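ATP-dependent Clp protease adapter protein ClpS 2 (PDB 4YJX) probably modulates the substrate specificity of the ClpAP protease as an adaptor that binds the N-terminal domain of the chaperone ClpA. Local coordinates at residues V26-D31 / L95-E100. Sequence-based numbering, arbitrary orientation.
Sequences VMLLND and LMFTTE. With NFA (phenylalanine amide), chain F.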
loop_
_atom_site.group_PDB
_atom_site.type_symbol
_atom_site.label_atom_id
_atom_site.label_comp_id
_atom_site.label_asym_id
_atom_site.label_seq_id
_atom_site.Cartn_x
_atom_site.Cartn_y
_atom_site.Cartn_z
ATOM N N VAL A 26 -1.031 -5.266 5.653
ATOM C CA VAL A 26 -1.237 -3.987 4.976
ATOM C C VAL A 26 -1.611 -4.266 3.520
ATOM O O VAL A 26 -0.812 -4.825 2.767
ATOM C CB VAL A 26 0.017 -3.089 5.027
ATOM C CG1 VAL A 26 -0.191 -1.820 4.209
ATOM C CG2 VAL A 26 0.372 -2.736 6.467
ATOM N N MET A 27 -2.826 -3.877 3.141
ATOM C CA MET A 27 -3.336 -4.093 1.786
ATOM C C MET A 27 -3.283 -2.831 0.933
ATOM O O MET A 27 -3.664 -1.753 1.387
ATOM C CB MET A 27 -4.787 -4.580 1.833
ATOM C CG MET A 27 -5.028 -5.779 2.735
ATOM S SD MET A 27 -4.139 -7.242 2.207
ATOM C CE MET A 27 -4.791 -7.488 0.562
ATOM N N LEU A 28 -2.812 -2.979 -0.303
ATOM C CA LEU A 28 -2.958 -1.948 -1.324
ATOM C C LEU A 28 -4.230 -2.219 -2.115
ATOM O O LEU A 28 -4.417 -3.320 -2.630
ATOM C CB LEU A 28 -1.749 -1.923 -2.262
ATOM C CG LEU A 28 -1.914 -1.134 -3.568
ATOM C CD1 LEU A 28 -2.121 0.346 -3.283
ATOM C CD2 LEU A 28 -0.722 -1.341 -4.493
ATOM N N LEU A 29 -5.102 -1.220 -2.203
ATOM C CA LEU A 29 -6.346 -1.347 -2.947
ATOM C C LEU A 29 -6.237 -0.636 -4.282
ATOM O O LEU A 29 -5.647 0.441 -4.376
ATOM C CB LEU A 29 -7.518 -0.775 -2.154
ATOM C CG LEU A 29 -7.668 -1.276 -0.720
ATOM C CD1 LEU A 29 -8.968 -0.762 -0.144
ATOM C CD2 LEU A 29 -7.615 -2.790 -0.670
ATOM N N ASN A 30 -6.811 -1.240 -5.315
ATOM C CA ASN A 30 -6.847 -0.612 -6.623
ATOM C C ASN A 30 -7.837 0.541 -6.676
ATOM O O ASN A 30 -8.790 0.596 -5.907
ATOM C CB ASN A 30 -7.208 -1.631 -7.700
ATOM C CG ASN A 30 -7.026 -1.078 -9.100
ATOM O OD1 ASN A 30 -5.984 -0.511 -9.423
ATOM N ND2 ASN A 30 -8.047 -1.220 -9.931
ATOM N N ASP A 31 -7.583 1.468 -7.585
ATOM C CA ASP A 31 -8.544 2.498 -7.934
ATOM C C ASP A 31 -8.228 2.914 -9.368
ATOM O O ASP A 31 -7.205 2.512 -9.917
ATOM C CB ASP A 31 -8.488 3.687 -6.960
ATOM C CG ASP A 31 -7.240 4.546 -7.127
ATOM O OD1 ASP A 31 -7.166 5.314 -8.111
ATOM O OD2 ASP A 31 -6.348 4.477 -6.255
ATOM N N LEU A 95 -6.009 6.980 -3.635
ATOM C CA LEU A 95 -5.149 5.868 -3.230
ATOM C C LEU A 95 -5.405 5.441 -1.790
ATOM O O LEU A 95 -5.363 6.258 -0.865
ATOM C CB LEU A 95 -3.671 6.240 -3.393
ATOM C CG LEU A 95 -2.676 5.133 -3.020
ATOM C CD1 LEU A 95 -2.855 3.884 -3.884
ATOM C CD2 LEU A 95 -1.259 5.638 -3.126
ATOM N N MET A 96 -5.661 4.153 -1.608
ATOM C CA MET A 96 -6.025 3.633 -0.300
ATOM C C MET A 96 -5.167 2.447 0.112
ATOM O O MET A 96 -5.083 1.445 -0.599
ATOM C CB MET A 96 -7.495 3.222 -0.290
ATOM C CG MET A 96 -8.004 2.839 1.084
ATOM S SD MET A 96 -7.848 4.164 2.296
ATOM C CE MET A 96 -8.632 5.513 1.419
ATOM N N PHE A 97 -4.523 2.583 1.266
ATOM C CA PHE A 97 -3.885 1.463 1.939
ATOM C C PHE A 97 -4.684 1.159 3.193
ATOM O O PHE A 97 -4.967 2.058 3.989
ATOM C CB PHE A 97 -2.434 1.772 2.315
ATOM C CG PHE A 97 -1.475 1.755 1.157
ATOM C CD1 PHE A 97 -0.614 0.687 0.974
ATOM C CD2 PHE A 97 -1.417 2.816 0.268
ATOM C CE1 PHE A 97 0.278 0.674 -0.076
ATOM C CE2 PHE A 97 -0.521 2.808 -0.785
ATOM C CZ PHE A 97 0.326 1.740 -0.957
ATOM N N THR A 98 -5.044 -0.105 3.373
ATOM C CA THR A 98 -5.801 -0.512 4.549
ATOM C C THR A 98 -5.040 -1.563 5.347
ATOM O O THR A 98 -4.016 -2.082 4.900
ATOM C CB THR A 98 -7.177 -1.078 4.163
ATOM O OG1 THR A 98 -7.025 -2.414 3.674
ATOM C CG2 THR A 98 -7.827 -0.227 3.094
ATOM N N THR A 99 -5.547 -1.864 6.536
ATOM C CA THR A 99 -5.035 -2.969 7.322
ATOM C C THR A 99 -6.158 -3.959 7.527
ATOM O O THR A 99 -7.329 -3.600 7.475
ATOM C CB THR A 99 -4.500 -2.536 8.698
ATOM O OG1 THR A 99 -5.599 -2.289 9.580
ATOM C CG2 THR A 99 -3.636 -1.289 8.587
ATOM N N GLU A 100 -5.797 -5.211 7.748
ATOM C CA GLU A 100 -6.769 -6.209 8.131
ATOM C C GLU A 100 -6.017 -7.335 8.819
ATOM O O GLU A 100 -4.868 -7.610 8.480
ATOM C CB GLU A 100 -7.565 -6.709 6.917
ATOM C CG GLU A 100 -6.753 -7.463 5.883
ATOM C CD GLU A 100 -7.589 -7.908 4.685
ATOM O OE1 GLU A 100 -8.291 -7.062 4.091
ATOM O OE2 GLU A 100 -7.540 -9.106 4.338
HETATM N N NFA F . -5.153 1.173 -11.894
HETATM C CA NFA F . -4.504 2.412 -11.647
HETATM C C NFA F . -4.345 3.186 -12.935
HETATM O O NFA F . -4.663 2.692 -13.991
HETATM C CB NFA F . -3.143 2.135 -11.038
HETATM C CG NFA F . -3.239 1.672 -9.597
HETATM C CD1 NFA F . -3.951 2.376 -8.700
HETATM C CD2 NFA F . -2.518 0.423 -9.140
HETATM C CE1 NFA F . -4.050 1.916 -7.263
HETATM C CE2 NFA F . -2.606 0.016 -7.857
HETATM C CZ NFA F . -3.415 0.804 -6.858
HETATM N NXT NFA F . -3.825 4.504 -12.898
HETATM O O HOH W 1 -6.504 2.930 -4.186
#
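Met27 and Thr98 form an antiparallel hydrogen-bonded pair: Met27 N donates to Thr98 O at 2.8 Å, and Thr98 N returns a bond to Met27 O at 2.9 Å. Further along, Leu29 N meets Met96 O at 3.1 Å.

On the face of Val26, Leu28 and Phe97, Leu28 CD1 sits over the Phe97 ring, 4.0 Å from its centroid, in a CH-pi contact, while Val26 CG1 lies at the ring edge; branched Leu and Val suit a flat ring by offering methyls to both. In Leu28, chi1 166° swings CG beside the carbonyl carbon, and chi2 64° then sets CD1 over the ring and 3.7 Å from Leu95 CD1. Leu28 CD1 also lies 3.8 Å from CZ of the bound phenylalanine amide. This strand end walls the ligand-ring pocket, consistent with ClpS recognition of bulky N-terminal residues; Asn30 OD1, Thr34 O and His62 ND1 hydrogen-bond the ligand.

On the face of Met27, Leu29 and Thr98, Met27 is buried too. Partly exposed Thr98 suits both neighbours, its methyl against Leu29 CD1 and its hydroxyl beside Met27 CB. Glu100 OE1 lies 3.8 Å from Met27 CG, and its OE2 forms a salt bridge with Lys25. Where the strands part, Asp31 uses both oxygens: OD2 shares a water with Leu29 O and Met96 N, and OD1 accepts from Tyr33 N and Thr34 N.

Strand 23-29 is the middle of three antiparallel strands, between 66-73 and 96-101, with helices 36-47 and 74-89 packed on the Leu28-Phe97 face.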